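Local coordinates for DUF4348 domain-containing protein (Bacteroides fragilis, PDB 3SBU), which is of unknown function but belongs to the NTF2-like clan, whose cystatin-like alpha-beta fold it shares, at residues 42-45 against 46-50; 151-154 against 155-158. All blocks are in the same frame, centred on the assembly; numbering follows the deposited sequence.

Contact 1 and contact 2 are both local, helix-based arrangements, their centres about 30 Å apart and on opposite sides of the chain's centre, with about 19 Å between their nearest atoms, so the two do not touch. Contact 1 lies within helix 41-50, where phenylalanines one turn apart sit against the aromatic side chains of strands 128-131 and 136-143; Asp42 bonds Tyr216, while Asp43 and Tyr46 are exposed. Contact 2 takes in the start of helix 154-163, where Asp153 caps the first turn and Glu152 pairs with Arg171. Its aromatic cluster meets strands 226-230 and 240-245 instead. Each is partly buried, with phenylalanines inward.

Contact 1: residues 42-45 against 46-50; sequences DDFI and YNFAS
Phe44 and Phe48 meet one turn apart on the amphipathic helix 41-50, their side chains lying next to each other and pointing the same way. Among the apolar contacts, CB of Phe48 rests over one face of the Phe44 ring, 4.0 Å from its centroid and 23° off the ring normal, which meets the geometry of a CH-pi contact. The rings themselves are inclined at 42°, so they form an oblique pair rather than a stack. With CG of Phe44 swung anti to the backbone N (chi1 157°), the ring leans along the helix and brings its far end to the next turn. Ile45 flanks the pair more loosely, its CD1 4.3 Å from CD2 of Phe48.

Backbone bonds supply the helical evidence, each donor lying four residues after its acceptor. Phe48 N donates to Phe44 O at 2.7 Å. Ala49 N reaches Ile45 O at 3.1 Å. The bond from Asn47 N to Asp43 O is weak, at 3.4 Å.

Beyond the helix, Trp136 stacks on Phe44 and Phe129 meets Phe48 edge-to-face; this aromatic layer joins the helix to strands 136-143 and 128-131 of the mixed sheet. Among polar side chains, Asp42 OD1 is hydrogen-bonded to Tyr216 OH.

Near the C-terminal end, one carbonyl is gripped twice by the same residue: Tyr46 O accepts from Ser50 N and, at 2.7 Å, from Ser50 OG, the two donors arriving from opposite faces of the carbonyl plane. The closest side-chain approach between the two phenylalanines is Phe44 CZ to Phe48 CD1, 3.5 Å.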
loop_
_atom_site.group_PDB
_atom_site.type_symbol
_atom_site.label_atom_id
_atom_site.label_comp_id
_atom_site.label_asym_id
_atom_site.label_seq_id
_atom_site.Cartn_x
_atom_site.Cartn_y
_atom_site.Cartn_z
ATOM N N ASP A 42 -13.915 -21.065 10.739
ATOM C CA ASP A 42 -12.634 -20.492 10.318
ATOM C C ASP A 42 -11.438 -21.105 11.075
ATOM O O ASP A 42 -10.401 -21.348 10.444
ATOM C CB ASP A 42 -12.650 -18.960 10.469
ATOM C CG ASP A 42 -13.548 -18.242 9.466
ATOM O OD1 ASP A 42 -13.870 -18.846 8.417
ATOM O OD2 ASP A 42 -13.949 -17.071 9.742
ATOM N N ASP A 43 -11.590 -21.371 12.400
ATOM C CA ASP A 43 -10.545 -22.014 13.208
ATOM C C ASP A 43 -10.410 -23.484 12.819
ATOM O O ASP A 43 -9.289 -23.969 12.643
ATOM C CB ASP A 43 -10.814 -21.906 14.729
ATOM C CG ASP A 43 -10.792 -20.505 15.313
ATOM O OD1 ASP A 43 -9.866 -19.732 14.976
ATOM O OD2 ASP A 43 -11.666 -20.201 16.154
ATOM N N PHE A 44 -11.561 -24.188 12.681
ATOM C CA PHE A 44 -11.614 -25.603 12.318
ATOM C C PHE A 44 -10.971 -25.861 10.961
ATOM O O PHE A 44 -10.156 -26.780 10.849
ATOM C CB PHE A 44 -13.068 -26.142 12.310
ATOM C CG PHE A 44 -13.259 -27.374 11.446
ATOM C CD1 PHE A 44 -12.856 -28.626 11.892
ATOM C CD2 PHE A 44 -13.779 -27.267 10.165
ATOM C CE1 PHE A 44 -12.992 -29.754 11.080
ATOM C CE2 PHE A 44 -13.893 -28.395 9.345
ATOM C CZ PHE A 44 -13.516 -29.633 9.817
ATOM N N ILE A 45 -11.374 -25.084 9.933
ATOM C CA ILE A 45 -10.934 -25.274 8.560
ATOM C C ILE A 45 -9.412 -25.150 8.421
ATOM O O ILE A 45 -8.831 -25.952 7.689
ATOM C CB ILE A 45 -11.705 -24.401 7.534
ATOM C CG1 ILE A 45 -11.699 -25.058 6.142
ATOM C CG2 ILE A 45 -11.265 -22.939 7.496
ATOM C CD1 ILE A 45 -12.468 -26.370 6.088
ATOM N N TYR A 46 -8.761 -24.210 9.150
ATOM C CA TYR A 46 -7.309 -24.095 9.085
ATOM C C TYR A 46 -6.661 -25.343 9.668
ATOM O O TYR A 46 -5.698 -25.833 9.081
ATOM C CB TYR A 46 -6.764 -22.831 9.773
ATOM C CG TYR A 46 -5.271 -22.682 9.557
ATOM C CD1 TYR A 46 -4.757 -22.317 8.309
ATOM C CD2 TYR A 46 -4.367 -22.984 10.572
ATOM C CE1 TYR A 46 -3.380 -22.233 8.089
ATOM C CE2 TYR A 46 -2.988 -22.918 10.360
ATOM C CZ TYR A 46 -2.500 -22.526 9.121
ATOM O OH TYR A 46 -1.143 -22.436 8.920
ATOM N N ASN A 47 -7.205 -25.880 10.785
ATOM C CA ASN A 47 -6.671 -27.086 11.423
ATOM C C ASN A 47 -6.977 -28.346 10.601
ATOM O O ASN A 47 -6.127 -29.230 10.530
ATOM C CB ASN A 47 -7.186 -27.246 12.852
ATOM C CG ASN A 47 -6.618 -26.242 13.823
ATOM O OD1 ASN A 47 -7.345 -25.456 14.431
ATOM N ND2 ASN A 47 -5.303 -26.234 13.995
ATOM N N PHE A 48 -8.165 -28.414 9.957
ATOM C CA PHE A 48 -8.563 -29.545 9.111
ATOM C C PHE A 48 -7.593 -29.700 7.936
ATOM O O PHE A 48 -7.206 -30.817 7.595
ATOM C CB PHE A 48 -10.003 -29.356 8.601
ATOM C CG PHE A 48 -10.512 -30.392 7.622
ATOM C CD1 PHE A 48 -11.113 -31.563 8.073
ATOM C CD2 PHE A 48 -10.428 -30.177 6.247
ATOM C CE1 PHE A 48 -11.614 -32.506 7.165
ATOM C CE2 PHE A 48 -10.911 -31.128 5.341
ATOM C CZ PHE A 48 -11.519 -32.274 5.807
ATOM N N ALA A 49 -7.189 -28.577 7.348
ATOM C CA ALA A 49 -6.295 -28.536 6.203
ATOM C C ALA A 49 -4.809 -28.699 6.579
ATOM O O ALA A 49 -4.058 -29.239 5.770
ATOM C CB ALA A 49 -6.501 -27.231 5.460
ATOM N N SER A 50 -4.380 -28.229 7.769
ATOM C CA SER A 50 -2.969 -28.298 8.164
ATOM C C SER A 50 -2.604 -29.537 9.007
ATOM O O SER A 50 -1.419 -29.876 9.084
ATOM C CB SER A 50 -2.553 -27.032 8.906
ATOM O OG SER A 50 -3.329 -26.776 10.064
#

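Contact 2: residues 151-154 against 155-158; sequences NEDF and VEFF
An N-cap opens helix 154-163: Asp153, the last residue before the helix, accepts from Glu156 N through OD2 at 2.9 Å. The N-H...O angle is 150°, and the donor meets the anti side of the carboxylate, 28° out of its plane. Asp153 CG stands anti to its own N (chi1 175°), which brings OD2 toward the first-turn N-H groups. The main chain of the same residue is used too, since Phe157 N donates to Asp153 O at 3.0 Å; Phe158 N to Phe154 O follows at 2.7 Å.

Next to the cap in sequence, Phe154, Phe157 and Phe158 form an aromatic cluster. Phe154 lies obliquely to Phe157, with CE1 3.9 Å from Phe157 CE2. Its ring is nearer parallel to that of Phe158, but the two are slid apart with centroids 5.9 Å from each other, and CB of Phe158 sits over a face of Phe154. Phe244 of strand 240-245, and Trp251 just before strand 252-253, each meet Phe154 edge-to-face, placing the helix start against the sheet that holds these strands.

Glu152 brings OE1 to 3.6 Å from CB of Phe157, while its carboxylate is held by a salt bridge to Arg171 and a hydrogen bond from Trp251 N. The cap gives a first-turn N-H the acceptor that no helical carbonyl provides. Independently, the helix dipole would probably favour a negative Asp153, an advantage partly offset by the like charge of Glu156, whose OE2 is 4.8 Å from Asp153 OD2.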
loop_
_atom_site.group_PDB
_atom_site.type_symbol
_atom_site.label_atom_id
_atom_site.label_comp_id
_atom_site.label_asym_id
_atom_site.label_seq_id
_atom_site.Cartn_x
_atom_site.Cartn_y
_atom_site.Cartn_z
ATOM N N ASN A 151 -25.814 -11.940 -19.669
ATOM C CA ASN A 151 -24.842 -10.907 -19.310
ATOM C C ASN A 151 -23.450 -11.491 -19.154
ATOM O O ASN A 151 -23.318 -12.713 -18.986
ATOM C CB ASN A 151 -25.248 -10.233 -17.990
ATOM C CG ASN A 151 -26.706 -9.853 -17.831
ATOM O OD1 ASN A 151 -27.351 -10.162 -16.813
ATOM N ND2 ASN A 151 -27.228 -9.121 -18.791
ATOM N N GLU A 152 -22.404 -10.625 -19.159
ATOM C CA GLU A 152 -21.020 -11.065 -18.962
ATOM C C GLU A 152 -20.883 -11.828 -17.626
ATOM O O GLU A 152 -21.367 -11.361 -16.608
ATOM C CB GLU A 152 -20.076 -9.864 -19.000
ATOM C CG GLU A 152 -18.601 -10.201 -19.112
ATOM C CD GLU A 152 -17.743 -8.952 -19.171
ATOM O OE1 GLU A 152 -17.560 -8.307 -18.116
ATOM O OE2 GLU A 152 -17.302 -8.580 -20.281
ATOM N N ASP A 153 -20.285 -13.020 -17.658
ATOM C CA ASP A 153 -20.090 -13.854 -16.470
ATOM C C ASP A 153 -18.963 -13.267 -15.618
ATOM O O ASP A 153 -17.900 -12.980 -16.179
ATOM C CB ASP A 153 -19.772 -15.305 -16.896
ATOM C CG ASP A 153 -19.428 -16.222 -15.728
ATOM O OD1 ASP A 153 -20.343 -16.564 -14.946
ATOM O OD2 ASP A 153 -18.256 -16.584 -15.595
ATOM N N PHE A 154 -19.173 -13.118 -14.268
ATOM C CA PHE A 154 -18.151 -12.529 -13.388
ATOM C C PHE A 154 -16.846 -13.346 -13.405
ATOM O O PHE A 154 -15.774 -12.767 -13.551
ATOM C CB PHE A 154 -18.619 -12.317 -11.914
ATOM C CG PHE A 154 -17.479 -11.754 -11.061
ATOM C CD1 PHE A 154 -17.121 -10.401 -11.142
ATOM C CD2 PHE A 154 -16.708 -12.587 -10.255
ATOM C CE1 PHE A 154 -16.041 -9.885 -10.406
ATOM C CE2 PHE A 154 -15.606 -12.065 -9.525
ATOM C CZ PHE A 154 -15.291 -10.717 -9.600
ATOM N N VAL A 155 -16.959 -14.684 -13.305
ATOM C CA VAL A 155 -15.840 -15.625 -13.202
ATOM C C VAL A 155 -14.941 -15.538 -14.424
ATOM O O VAL A 155 -13.710 -15.443 -14.292
ATOM C CB VAL A 155 -16.355 -17.068 -12.962
ATOM C CG1 VAL A 155 -15.215 -18.094 -13.039
ATOM C CG2 VAL A 155 -17.079 -17.164 -11.615
ATOM N N GLU A 156 -15.567 -15.531 -15.605
ATOM C CA GLU A 156 -14.842 -15.481 -16.856
ATOM C C GLU A 156 -14.242 -14.112 -17.016
ATOM O O GLU A 156 -13.095 -14.034 -17.425
ATOM C CB GLU A 156 -15.726 -15.875 -18.050
ATOM C CG GLU A 156 -16.313 -17.275 -17.867
ATOM C CD GLU A 156 -16.075 -18.280 -18.979
ATOM O OE1 GLU A 156 -14.987 -18.902 -19.007
ATOM O OE2 GLU A 156 -17.006 -18.484 -19.790
ATOM N N PHE A 157 -14.961 -13.033 -16.646
ATOM C CA PHE A 157 -14.402 -11.683 -16.696
ATOM C C PHE A 157 -13.161 -11.611 -15.767
ATOM O O PHE A 157 -12.135 -11.038 -16.152
ATOM C CB PHE A 157 -15.463 -10.629 -16.275
ATOM C CG PHE A 157 -14.883 -9.427 -15.554
ATOM C CD1 PHE A 157 -14.374 -8.354 -16.270
ATOM C CD2 PHE A 157 -14.802 -9.395 -14.158
ATOM C CE1 PHE A 157 -13.807 -7.260 -15.617
ATOM C CE2 PHE A 157 -14.204 -8.312 -13.502
ATOM C CZ PHE A 157 -13.740 -7.237 -14.237
ATOM N N PHE A 158 -13.281 -12.173 -14.545
ATOM C CA PHE A 158 -12.221 -12.102 -13.540
ATOM C C PHE A 158 -10.923 -12.749 -14.023
ATOM O O PHE A 158 -9.864 -12.164 -13.805
ATOM C CB PHE A 158 -12.624 -12.676 -12.172
ATOM C CG PHE A 158 -11.564 -12.335 -11.139
ATOM C CD1 PHE A 158 -11.473 -11.048 -10.611
ATOM C CD2 PHE A 158 -10.589 -13.273 -10.779
ATOM C CE1 PHE A 158 -10.462 -10.718 -9.700
ATOM C CE2 PHE A 158 -9.574 -12.943 -9.865
ATOM C CZ PHE A 158 -9.517 -11.665 -9.336
#